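Local coordinates for protein 3-deoxy-manno-octulosonate cytidylyltransferase (Escherichia coli, PDB 1GQC) that couples the eight-carbon sugar KDO to CMP from CTP, releasing diphosphate and probably supplying activated KDO for lipopolysaccharide synthesis, at residues I93-D98 against V173-Y178; Q184-L189 against S199-R204. All blocks are in the same frame, centred on the assembly; numbering follows the deposited sequence.

Contact 1: I93-D98 against V173-Y178; sequences INLQGD and VGIYAY. With MG (magnesium ion), chain C; CMK (cytidine 5'-monophosphate 3-deoxy-beta-D-gulo-oct-2-ulo-pyranosonic acid), chain D.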
ATOM      1  N   ILE A  93      12.087  13.886 -15.983  1.00 14.95           N
ATOM      2  CA  ILE A  93      10.986  13.047 -16.419  1.00 14.51           C
ATOM      3  C   ILE A  93      11.547  11.809 -17.084  1.00 15.82           C
ATOM      4  O   ILE A  93      12.315  11.890 -18.049  1.00 14.89           O
ATOM      5  CB  ILE A  93      10.113  13.773 -17.415  1.00 15.40           C
ATOM      6  CG1 ILE A  93       9.413  14.933 -16.706  1.00 17.26           C
ATOM      7  CG2 ILE A  93       9.120  12.813 -18.039  1.00 12.64           C
ATOM      8  CD1 ILE A  93       8.611  15.844 -17.642  1.00 19.04           C
ATOM      9  N   ASN A  94      11.163  10.661 -16.545  1.00 16.65           N
ATOM     10  CA  ASN A  94      11.604   9.372 -17.050  1.00 18.09           C
ATOM     11  C   ASN A  94      10.495   8.867 -17.979  1.00 17.75           C
ATOM     12  O   ASN A  94       9.394   8.587 -17.530  1.00 17.15           O
ATOM     13  CB  ASN A  94      11.827   8.420 -15.846  1.00 17.39           C
ATOM     14  CG  ASN A  94      12.224   7.004 -16.248  1.00 17.00           C
ATOM     15  OD1 ASN A  94      12.124   6.617 -17.409  1.00 13.73           O
ATOM     16  ND2 ASN A  94      12.664   6.215 -15.265  1.00 15.21           N
ATOM     17  N   LEU A  95      10.780   8.803 -19.275  1.00 19.31           N
ATOM     18  CA  LEU A  95       9.818   8.305 -20.264  1.00 24.07           C
ATOM     19  C   LEU A  95      10.299   6.965 -20.770  1.00 26.68           C
ATOM     20  O   LEU A  95      11.415   6.879 -21.265  1.00 29.65           O
ATOM     21  CB  LEU A  95       9.735   9.225 -21.484  1.00 23.03           C
ATOM     22  CG  LEU A  95       8.835  10.439 -21.515  1.00 23.23           C
ATOM     23  CD1 LEU A  95       8.941  11.096 -22.888  1.00 23.75           C
ATOM     24  CD2 LEU A  95       7.407  10.009 -21.259  1.00 25.90           C
ATOM     25  N   GLN A  96       9.467   5.935 -20.693  1.00 30.76           N
ATOM     26  CA  GLN A  96       9.871   4.612 -21.163  1.00 34.04           C
ATOM     27  C   GLN A  96      10.160   4.574 -22.651  1.00 33.88           C
ATOM     28  O   GLN A  96       9.415   5.146 -23.438  1.00 35.14           O
ATOM     29  CB  GLN A  96       8.805   3.597 -20.799  1.00 38.40           C
ATOM     30  CG  GLN A  96       8.734   3.418 -19.311  1.00 46.28           C
ATOM     31  CD  GLN A  96       7.949   2.200 -18.899  1.00 50.97           C
ATOM     32  OE1 GLN A  96       8.019   1.148 -19.534  1.00 52.95           O
ATOM     33  NE2 GLN A  96       7.210   2.324 -17.809  1.00 52.38           N
ATOM     34  N   GLY A  97      11.249   3.909 -23.031  1.00 34.99           N
ATOM     35  CA  GLY A  97      11.625   3.833 -24.434  1.00 37.23           C
ATOM     36  C   GLY A  97      10.844   2.807 -25.242  1.00 39.88           C
ATOM     37  O   GLY A  97      11.056   2.688 -26.456  1.00 39.92           O
ATOM     38  N   ASP A  98       9.945   2.071 -24.574  1.00 41.31           N
ATOM     39  CA  ASP A  98       9.134   1.047 -25.237  1.00 43.93           C
ATOM     40  C   ASP A  98       7.615   1.306 -25.303  1.00 44.81           C
ATOM     41  O   ASP A  98       6.841   0.388 -25.575  1.00 43.41           O
ATOM     42  CB  ASP A  98       9.382  -0.343 -24.615  1.00 45.73           C
ATOM     43  CG  ASP A  98       8.997  -0.424 -23.137  1.00 48.12           C
ATOM     44  OD1 ASP A  98       7.973   0.163 -22.734  1.00 48.70           O
ATOM     45  OD2 ASP A  98       9.713  -1.107 -22.372  1.00 50.95           O
ATOM     46  N   VAL A 173       0.738   3.797 -15.255  1.00 15.55           N
ATOM     47  CA  VAL A 173       1.437   4.124 -16.477  1.00 16.36           C
ATOM     48  C   VAL A 173       2.851   4.486 -16.038  1.00 17.55           C
ATOM     49  O   VAL A 173       3.056   5.473 -15.321  1.00 18.20           O
ATOM     50  CB  VAL A 173       0.780   5.306 -17.189  1.00 16.86           C
ATOM     51  CG1 VAL A 173       1.618   5.724 -18.387  1.00 15.39           C
ATOM     52  CG2 VAL A 173      -0.621   4.909 -17.639  1.00 15.84           C
ATOM     53  N   GLY A 174       3.819   3.678 -16.467  1.00 19.28           N
ATOM     54  CA  GLY A 174       5.211   3.858 -16.076  1.00 18.80           C
ATOM     55  C   GLY A 174       5.996   5.102 -16.447  1.00 18.65           C
ATOM     56  O   GLY A 174       7.137   5.002 -16.889  1.00 21.73           O
ATOM     57  N   ILE A 175       5.415   6.277 -16.270  1.00 18.40           N
ATOM     58  CA  ILE A 175       6.120   7.515 -16.581  1.00 17.21           C
ATOM     59  C   ILE A 175       6.345   8.184 -15.245  1.00 14.93           C
ATOM     60  O   ILE A 175       5.442   8.199 -14.412  1.00 13.56           O
ATOM     61  CB  ILE A 175       5.283   8.468 -17.428  1.00 18.69           C
ATOM     62  CG1 ILE A 175       4.923   7.804 -18.748  1.00 23.14           C
ATOM     63  CG2 ILE A 175       6.044   9.763 -17.655  1.00 20.43           C
ATOM     64  CD1 ILE A 175       4.135   8.701 -19.684  1.00 23.53           C
ATOM     65  N   TYR A 176       7.537   8.731 -15.030  1.00 12.25           N
ATOM     66  CA  TYR A 176       7.806   9.389 -13.768  1.00 11.23           C
ATOM     67  C   TYR A 176       8.429  10.778 -13.919  1.00 12.66           C
ATOM     68  O   TYR A 176       9.178  11.065 -14.860  1.00 12.10           O
ATOM     69  CB  TYR A 176       8.746   8.553 -12.893  1.00 11.10           C
ATOM     70  CG  TYR A 176       8.315   7.142 -12.564  1.00 12.78           C
ATOM     71  CD1 TYR A 176       8.817   6.061 -13.284  1.00 12.75           C
ATOM     72  CD2 TYR A 176       7.507   6.876 -11.457  1.00 12.04           C
ATOM     73  CE1 TYR A 176       8.550   4.753 -12.908  1.00 13.02           C
ATOM     74  CE2 TYR A 176       7.228   5.571 -11.067  1.00 13.24           C
ATOM     75  CZ  TYR A 176       7.756   4.507 -11.795  1.00 13.09           C
ATOM     76  OH  TYR A 176       7.526   3.201 -11.416  1.00  9.05           O
ATOM     77  N   ALA A 177       8.114  11.632 -12.959  1.00 13.52           N
ATOM     78  CA  ALA A 177       8.672  12.964 -12.894  1.00 11.44           C
ATOM     79  C   ALA A 177       9.227  13.043 -11.477  1.00 12.53           C
ATOM     80  O   ALA A 177       8.504  12.730 -10.520  1.00 11.15           O
ATOM     81  CB  ALA A 177       7.596  13.987 -13.085  1.00 10.56           C
ATOM     82  N   TYR A 178      10.501  13.424 -11.337  1.00 12.71           N
ATOM     83  CA  TYR A 178      11.086  13.542 -10.007  1.00 13.19           C
ATOM     84  C   TYR A 178      11.831  14.863  -9.787  1.00 14.84           C
ATOM     85  O   TYR A 178      12.419  15.434 -10.702  1.00 13.36           O
ATOM     86  CB  TYR A 178      12.087  12.419  -9.695  1.00 12.60           C
ATOM     87  CG  TYR A 178      12.033  11.138 -10.501  1.00 14.50           C
ATOM     88  CD1 TYR A 178      11.846   9.904  -9.870  1.00 14.98           C
ATOM     89  CD2 TYR A 178      12.304  11.139 -11.868  1.00 16.11           C
ATOM     90  CE1 TYR A 178      11.938   8.714 -10.573  1.00 16.34           C
ATOM     91  CE2 TYR A 178      12.402   9.955 -12.588  1.00 17.01           C
ATOM     92  CZ  TYR A 178      12.218   8.744 -11.935  1.00 19.62           C
ATOM     93  OH  TYR A 178      12.315   7.572 -12.650  1.00 20.53           O
TER
HETATM   94 MG    MG C1243       7.568  -1.198 -20.512  1.00 26.26          MG
HETATM   95  N1C CMK D1244      15.695  -0.289 -17.905  1.00 30.59           N
HETATM   96  C2C CMK D1244      16.977   0.155 -17.758  1.00 30.49           C
HETATM   97  N3C CMK D1244      17.930  -0.636 -16.986  1.00 31.01           N
HETATM   98  C4C CMK D1244      17.610  -1.763 -16.424  1.00 31.34           C
HETATM   99  C5C CMK D1244      16.206  -2.228 -16.600  1.00 30.22           C
HETATM  100  C6C CMK D1244      15.328  -1.489 -17.314  1.00 30.60           C
HETATM  101  O2C CMK D1244      17.385   1.197 -18.240  1.00 29.05           O
HETATM  102  N4C CMK D1244      18.463  -2.473 -15.730  1.00 32.81           N
HETATM  103  C1' CMK D1244      14.721   0.511 -18.673  1.00 30.41           C
HETATM  104  C2' CMK D1244      13.944  -0.269 -19.760  1.00 30.16           C
HETATM  105  O2' CMK D1244      14.760  -0.418 -20.936  1.00 32.32           O
HETATM  106  C3' CMK D1244      12.681   0.578 -19.965  1.00 30.21           C
HETATM  107  C4' CMK D1244      12.513   1.284 -18.599  1.00 29.36           C
HETATM  108  O4' CMK D1244      13.695   1.042 -17.847  1.00 29.94           O
HETATM  109  O3' CMK D1244      12.871   1.595 -20.982  1.00 30.89           O
HETATM  110  C5' CMK D1244      11.321   0.801 -17.749  1.00 26.83           C
HETATM  111  O5' CMK D1244      11.260  -0.611 -17.635  1.00 23.62           O
HETATM  112  PA  CMK D1244      10.083  -1.667 -17.822  1.00 21.99           P
HETATM  113  O1A CMK D1244       9.614  -1.785 -19.242  1.00 23.89           O
HETATM  114  O2A CMK D1244      10.566  -3.008 -17.369  1.00 22.20           O
HETATM  115  O6  CMK D1244       7.430  -0.457 -15.221  1.00 16.04           O
HETATM  116  C2  CMK D1244       8.484  -1.406 -15.556  1.00 17.58           C
HETATM  117  O2  CMK D1244       8.841  -1.238 -16.926  1.00 20.02           O
HETATM  118  C3  CMK D1244       9.723  -1.203 -14.615  1.00 16.19           C
HETATM  119  C4  CMK D1244       9.270  -1.316 -13.133  1.00 16.65           C
HETATM  120  O4  CMK D1244      10.413  -1.140 -12.289  1.00 19.79           O
HETATM  121  C5  CMK D1244       8.165  -0.223 -12.858  1.00 16.47           C
HETATM  122  C6  CMK D1244       6.960  -0.503 -13.832  1.00 16.14           C
HETATM  123  C7  CMK D1244       5.823   0.531 -13.640  1.00 16.58           C
HETATM  124  C1  CMK D1244       7.924  -2.856 -15.566  1.00 17.15           C
HETATM  125  O1X CMK D1244       6.932  -3.085 -16.409  1.00 14.82           O
HETATM  126  O1Y CMK D1244       8.354  -3.758 -14.872  1.00 18.47           O
HETATM  127  O5  CMK D1244       8.680   1.108 -13.106  1.00 16.91           O
HETATM  128  C8  CMK D1244       4.887   0.612 -14.894  1.00 16.34           C
HETATM  129  O8  CMK D1244       4.513  -0.714 -15.285  1.00 18.35           O
HETATM  130  O7  CMK D1244       5.051   0.138 -12.493  1.00 16.65           O
HETATM  131  O   HOH W   1       6.879  -3.362 -20.170  1.00 31.42           O
HETATM  132  O   HOH W   2       5.663  -1.156 -18.802  1.00 28.82           O

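Contact 2: Q184-L189 against S199-R204; sequences QNYSQL and SLEQLR. With CMK (cytidine 5'-monophosphate 3-deoxy-beta-D-gulo-oct-2-ulo-pyranosonic acid), chain D.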
ATOM      1  N   GLN A 184      19.239  12.371  -6.604  1.00 23.21           N
ATOM      2  CA  GLN A 184      20.547  12.531  -5.982  1.00 24.54           C
ATOM      3  C   GLN A 184      20.813  11.470  -4.935  1.00 24.48           C
ATOM      4  O   GLN A 184      21.963  11.174  -4.631  1.00 23.99           O
ATOM      5  CB  GLN A 184      20.704  13.926  -5.364  1.00 23.82           C
ATOM      6  CG  GLN A 184      20.936  15.009  -6.388  1.00 23.75           C
ATOM      7  CD  GLN A 184      21.148  16.376  -5.757  1.00 25.46           C
ATOM      8  OE1 GLN A 184      20.386  16.798  -4.892  1.00 24.82           O
ATOM      9  NE2 GLN A 184      22.185  17.079  -6.199  1.00 25.53           N
ATOM     10  N   ASN A 185      19.762  10.897  -4.372  1.00 24.79           N
ATOM     11  CA  ASN A 185      19.991   9.846  -3.397  1.00 27.29           C
ATOM     12  C   ASN A 185      19.062   8.664  -3.560  1.00 26.77           C
ATOM     13  O   ASN A 185      18.675   8.026  -2.589  1.00 29.18           O
ATOM     14  CB  ASN A 185      19.936  10.403  -1.970  1.00 31.02           C
ATOM     15  CG  ASN A 185      18.746  11.277  -1.735  1.00 33.60           C
ATOM     16  OD1 ASN A 185      18.783  12.164  -0.886  1.00 33.86           O
ATOM     17  ND2 ASN A 185      17.671  11.032  -2.480  1.00 36.00           N
ATOM     18  N   TYR A 186      18.728   8.353  -4.806  1.00 24.84           N
ATOM     19  CA  TYR A 186      17.852   7.236  -5.077  1.00 23.30           C
ATOM     20  C   TYR A 186      18.645   5.947  -5.022  1.00 24.14           C
ATOM     21  O   TYR A 186      18.138   4.894  -4.619  1.00 22.45           O
ATOM     22  CB  TYR A 186      17.227   7.374  -6.454  1.00 20.51           C
ATOM     23  CG  TYR A 186      16.419   6.168  -6.838  1.00 17.11           C
ATOM     24  CD1 TYR A 186      15.152   5.960  -6.306  1.00 17.77           C
ATOM     25  CD2 TYR A 186      16.912   5.240  -7.753  1.00 17.19           C
ATOM     26  CE1 TYR A 186      14.389   4.861  -6.685  1.00 17.67           C
ATOM     27  CE2 TYR A 186      16.162   4.141  -8.133  1.00 17.15           C
ATOM     28  CZ  TYR A 186      14.895   3.958  -7.599  1.00 17.43           C
ATOM     29  OH  TYR A 186      14.117   2.892  -8.004  1.00 17.63           O
ATOM     30  N   SER A 187      19.895   6.028  -5.460  1.00 25.54           N
ATOM     31  CA  SER A 187      20.754   4.862  -5.450  1.00 26.41           C
ATOM     32  C   SER A 187      21.381   4.630  -4.074  1.00 26.52           C
ATOM     33  O   SER A 187      22.123   3.663  -3.894  1.00 27.78           O
ATOM     34  CB  SER A 187      21.825   4.975  -6.537  1.00 27.02           C
ATOM     35  OG  SER A 187      21.224   4.912  -7.825  1.00 28.17           O
ATOM     36  N   GLN A 188      21.074   5.499  -3.105  1.00 25.60           N
ATOM     37  CA  GLN A 188      21.579   5.321  -1.732  1.00 25.81           C
ATOM     38  C   GLN A 188      20.409   5.012  -0.792  1.00 25.09           C
ATOM     39  O   GLN A 188      20.515   5.151   0.429  1.00 26.16           O
ATOM     40  CB  GLN A 188      22.328   6.568  -1.207  1.00 23.26           C
ATOM     41  CG  GLN A 188      23.628   6.887  -1.932  1.00 23.86           C
ATOM     42  CD  GLN A 188      23.401   7.350  -3.386  1.00 26.62           C
ATOM     43  OE1 GLN A 188      22.787   8.386  -3.626  1.00 25.46           O
ATOM     44  NE2 GLN A 188      23.901   6.577  -4.350  1.00 25.89           N
ATOM     45  N   LEU A 189      19.277   4.618  -1.355  1.00 23.87           N
ATOM     46  CA  LEU A 189      18.136   4.292  -0.512  1.00 23.85           C
ATOM     47  C   LEU A 189      18.242   2.833  -0.099  1.00 24.33           C
ATOM     48  O   LEU A 189      18.666   1.985  -0.893  1.00 24.28           O
ATOM     49  CB  LEU A 189      16.815   4.507  -1.257  1.00 21.75           C
ATOM     50  CG  LEU A 189      16.400   5.927  -1.637  1.00 20.24           C
ATOM     51  CD1 LEU A 189      14.991   5.869  -2.259  1.00 20.68           C
ATOM     52  CD2 LEU A 189      16.414   6.828  -0.410  1.00 18.49           C
ATOM     53  N   SER A 199       9.667  -6.517  -8.216  1.00 15.81           N
ATOM     54  CA  SER A 199      10.463  -6.031  -9.334  1.00 15.13           C
ATOM     55  C   SER A 199       9.807  -4.749  -9.860  1.00 12.46           C
ATOM     56  O   SER A 199       9.439  -4.627 -11.030  1.00 11.02           O
ATOM     57  CB  SER A 199      10.562  -7.083 -10.434  1.00 17.61           C
ATOM     58  OG  SER A 199      11.638  -6.750 -11.291  1.00 23.19           O
ATOM     59  N   LEU A 200       9.646  -3.801  -8.949  1.00 12.11           N
ATOM     60  CA  LEU A 200       9.058  -2.505  -9.249  1.00 11.46           C
ATOM     61  C   LEU A 200       9.962  -1.482  -8.597  1.00 10.82           C
ATOM     62  O   LEU A 200       9.955  -1.328  -7.377  1.00 10.58           O
ATOM     63  CB  LEU A 200       7.627  -2.405  -8.680  1.00  8.78           C
ATOM     64  CG  LEU A 200       6.614  -3.343  -9.358  1.00  7.92           C
ATOM     65  CD1 LEU A 200       5.213  -3.124  -8.789  1.00  7.74           C
ATOM     66  CD2 LEU A 200       6.645  -3.089 -10.856  1.00  5.00           C
ATOM     67  N   GLU A 201      10.738  -0.791  -9.417  1.00  9.71           N
ATOM     68  CA  GLU A 201      11.679   0.211  -8.924  1.00 11.09           C
ATOM     69  C   GLU A 201      11.061   1.288  -8.022  1.00 12.71           C
ATOM     70  O   GLU A 201      11.652   1.621  -6.982  1.00 12.09           O
ATOM     71  CB  GLU A 201      12.424   0.856 -10.103  1.00 10.38           C
ATOM     72  CG  GLU A 201      11.540   1.676 -11.020  1.00  9.95           C
ATOM     73  CD  GLU A 201      12.087   1.763 -12.430  1.00 10.63           C
ATOM     74  OE1 GLU A 201      13.091   2.479 -12.686  1.00  9.36           O
ATOM     75  OE2 GLU A 201      11.494   1.099 -13.291  1.00 11.08           O
ATOM     76  N   GLN A 202       9.893   1.821  -8.400  1.00 12.34           N
ATOM     77  CA  GLN A 202       9.220   2.863  -7.605  1.00 12.61           C
ATOM     78  C   GLN A 202       8.972   2.448  -6.133  1.00 14.66           C
ATOM     79  O   GLN A 202       8.729   3.302  -5.261  1.00 15.27           O
ATOM     80  CB  GLN A 202       7.870   3.257  -8.242  1.00 11.84           C
ATOM     81  CG  GLN A 202       6.799   2.149  -8.240  1.00  8.74           C
ATOM     82  CD  GLN A 202       6.917   1.205  -9.428  1.00 10.31           C
ATOM     83  OE1 GLN A 202       8.005   0.705  -9.726  1.00  7.76           O
ATOM     84  NE2 GLN A 202       5.790   0.951 -10.113  1.00  8.35           N
ATOM     85  N   LEU A 203       9.033   1.147  -5.851  1.00 14.24           N
ATOM     86  CA  LEU A 203       8.800   0.695  -4.493  1.00 13.99           C
ATOM     87  C   LEU A 203       9.992   1.056  -3.581  1.00 14.51           C
ATOM     88  O   LEU A 203       9.876   1.018  -2.347  1.00 15.87           O
ATOM     89  CB  LEU A 203       8.461  -0.816  -4.472  1.00 10.33           C
ATOM     90  CG  LEU A 203       7.108  -1.230  -5.118  1.00 12.22           C
ATOM     91  CD1 LEU A 203       6.934  -2.756  -5.050  1.00  9.36           C
ATOM     92  CD2 LEU A 203       5.911  -0.548  -4.420  1.00  8.01           C
ATOM     93  N   ARG A 204      11.124   1.439  -4.172  1.00 12.66           N
ATOM     94  CA  ARG A 204      12.254   1.827  -3.345  1.00 13.40           C
ATOM     95  C   ARG A 204      11.926   3.188  -2.736  1.00 14.23           C
ATOM     96  O   ARG A 204      12.376   3.506  -1.636  1.00 16.05           O
ATOM     97  CB  ARG A 204      13.555   1.923  -4.143  1.00 11.35           C
ATOM     98  CG  ARG A 204      14.804   1.824  -3.259  1.00 13.10           C
ATOM     99  CD  ARG A 204      16.107   2.034  -4.013  1.00 11.84           C
ATOM    100  NE  ARG A 204      16.238   1.096  -5.120  1.00 11.90           N
ATOM    101  CZ  ARG A 204      17.107   1.218  -6.114  1.00 12.13           C
ATOM    102  NH1 ARG A 204      17.952   2.240  -6.164  1.00 12.36           N
ATOM    103  NH2 ARG A 204      17.104   0.327  -7.085  1.00 15.46           N
TER
HETATM  104  N1C CMK D1244      15.695  -0.289 -17.905  1.00 30.59           N
HETATM  105  C2C CMK D1244      16.977   0.155 -17.758  1.00 30.49           C
HETATM  106  N3C CMK D1244      17.930  -0.636 -16.986  1.00 31.01           N
HETATM  107  C4C CMK D1244      17.610  -1.763 -16.424  1.00 31.34           C
HETATM  108  C5C CMK D1244      16.206  -2.228 -16.600  1.00 30.22           C
HETATM  109  C6C CMK D1244      15.328  -1.489 -17.314  1.00 30.60           C
HETATM  110  O2C CMK D1244      17.385   1.197 -18.240  1.00 29.05           O
HETATM  111  N4C CMK D1244      18.463  -2.473 -15.730  1.00 32.81           N
HETATM  112  C1' CMK D1244      14.721   0.511 -18.673  1.00 30.41           C
HETATM  113  C2' CMK D1244      13.944  -0.269 -19.760  1.00 30.16           C
HETATM  114  O2' CMK D1244      14.760  -0.418 -20.936  1.00 32.32           O
HETATM  115  C3' CMK D1244      12.681   0.578 -19.965  1.00 30.21           C
HETATM  116  C4' CMK D1244      12.513   1.284 -18.599  1.00 29.36           C
HETATM  117  O4' CMK D1244      13.695   1.042 -17.847  1.00 29.94           O
HETATM  118  O3' CMK D1244      12.871   1.595 -20.982  1.00 30.89           O
HETATM  119  C5' CMK D1244      11.321   0.801 -17.749  1.00 26.83           C
HETATM  120  O5' CMK D1244      11.260  -0.611 -17.635  1.00 23.62           O
HETATM  121  PA  CMK D1244      10.083  -1.667 -17.822  1.00 21.99           P
HETATM  122  O1A CMK D1244       9.614  -1.785 -19.242  1.00 23.89           O
HETATM  123  O2A CMK D1244      10.566  -3.008 -17.369  1.00 22.20           O
HETATM  124  O6  CMK D1244       7.430  -0.457 -15.221  1.00 16.04           O
HETATM  125  C2  CMK D1244       8.484  -1.406 -15.556  1.00 17.58           C
HETATM  126  O2  CMK D1244       8.841  -1.238 -16.926  1.00 20.02           O
HETATM  127  C3  CMK D1244       9.723  -1.203 -14.615  1.00 16.19           C
HETATM  128  C4  CMK D1244       9.270  -1.316 -13.133  1.00 16.65           C
HETATM  129  O4  CMK D1244      10.413  -1.140 -12.289  1.00 19.79           O
HETATM  130  C5  CMK D1244       8.165  -0.223 -12.858  1.00 16.47           C
HETATM  131  C6  CMK D1244       6.960  -0.503 -13.832  1.00 16.14           C
HETATM  132  C7  CMK D1244       5.823   0.531 -13.640  1.00 16.58           C
HETATM  133  C1  CMK D1244       7.924  -2.856 -15.566  1.00 17.15           C
HETATM  134  O1X CMK D1244       6.932  -3.085 -16.409  1.00 14.82           O
HETATM  135  O1Y CMK D1244       8.354  -3.758 -14.872  1.00 18.47           O
HETATM  136  O5  CMK D1244       8.680   1.108 -13.106  1.00 16.91           O
HETATM  137  C8  CMK D1244       4.887   0.612 -14.894  1.00 16.34           C
HETATM  138  O8  CMK D1244       4.513  -0.714 -15.285  1.00 18.35           O
HETATM  139  O7  CMK D1244       5.051   0.138 -12.493  1.00 16.65           O

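Contact 1: I93-D98 against V173-Y178
Ile93 and Asn94 pair antiparallel with Ala177 and Tyr176, in non-hydrogen-bonded and hydrogen-bonded register respectively, the latter closed by Asn94 N to Tyr176 O (2.6 Å) and Tyr176 N to Asn94 O (3.1 Å). On the face holding Asn94 and Tyr176, the Asn94 amide meets Tyr178: with CG anti to the backbone N (chi1 177°), CB sits at the edge of the tyrosine ring and ND2 donates to Tyr178 OH (3.0 Å). That hydroxyl lies almost in the amide plane, which is turned 30° from the ring. Tyr178 OH is also bonded to Thr77, so a phenylalanine here would probably leave both Asn94 ND2 and Thr77 without this partner and the asparagine amide freer to turn. Where 93-98 leaves the sheet, Gln96 works with both ends of its amide. NE2 donates to Gly174 O (2.8 Å), meeting the carbonyl from the side with a C=O...N angle of 103°, while OE1 binds the magnesium (2.6 Å). Both bonds fix which way the amide faces. Gly174, centre of an inverse gamma turn, has no CB to obstruct NE2, and its CA packs against the sugar tail of the bound CMP-KDO. Asp98 OD1 (2.6 Å), O1A of the CMP-KDO phosphate and two waters also bind the magnesium. Apolar side chains meet on the face holding Ile93 and Ala177: Ile93 CG1 touches Ala177 CB, while Leu95 CD2 lies beside Ile175 CD1 (3.9 Å). In the central mixed sheet of this GT-A-like fold, strand 91-94 stands between parallel strand 3-8, whose Ile5 and Ile7 receive Leu95, and strand 169-179; helix 104-116 covers Ile93, Ile175 and Ala177 through Leu110, Leu111 and Met114.

Contact 2: Q184-L189 against S199-R204
Beside the KDO-binding turn of the active site, Tyr186 and Leu189, the ends of a type I turn, pack on Glu201 and Arg204 around the start of helix 203-207. Arg204 lays its guanidinium on the Tyr186 ring, centres 4.2 Å apart and planes at 21°, offset so that CE2 comes over the guanidinium face. A bend at chi3 (-57°) folds the arginine back across the ring, and NH1 donates to Tyr186 O (3.1 Å); the oxygen lies in the guanidinium plane, but NH1 stands above the carbonyl plane. Arg204 CD rests against Leu189 CB (3.8 Å). At the far end of the ring, Tyr186 OH makes a weak bond to Glu201 O (3.0 Å), which also accepts Arg204 N. Glu201 itself grips the sugar: its N donates to O4 of CMP-KDO (2.9 Å), and OE2 accepts from both O4 (2.7 Å) and O5 (2.8 Å). Gln202 NE2 adds a bond to O7. Salt bridges from Arg204 to Glu195 and Asp78 probably balance its charge, while the stack and the NH1 bond hold the guanidinium against the ring; through its weak bond to Glu201 O, Tyr186 is probably a second-shell neighbour of this sugar-binding residue.

How the contacts relate
Both contacts touch CMP-KDO, and their centres are about 14 Å apart. They come in series along the chain: strand 169-179, the second half of contact 1, runs through helix 180-184 into the loop 184-189 that begins contact 2, and helix 193-198 then leads to 199-204. Contact 1 lies near the centre of the chain, inside the main sheet, binds the magnesium and touches the sugar as well; contact 2 is peripheral, and its 199-204 segment bonds to the sugar hydroxyls. Thr77 of helix 76-84 bonds to both Tyr178 and Glu201. The sheet and the turn leading into helix 203-207 both contribute to the CMP-KDO site, with loop 184-189 packed behind.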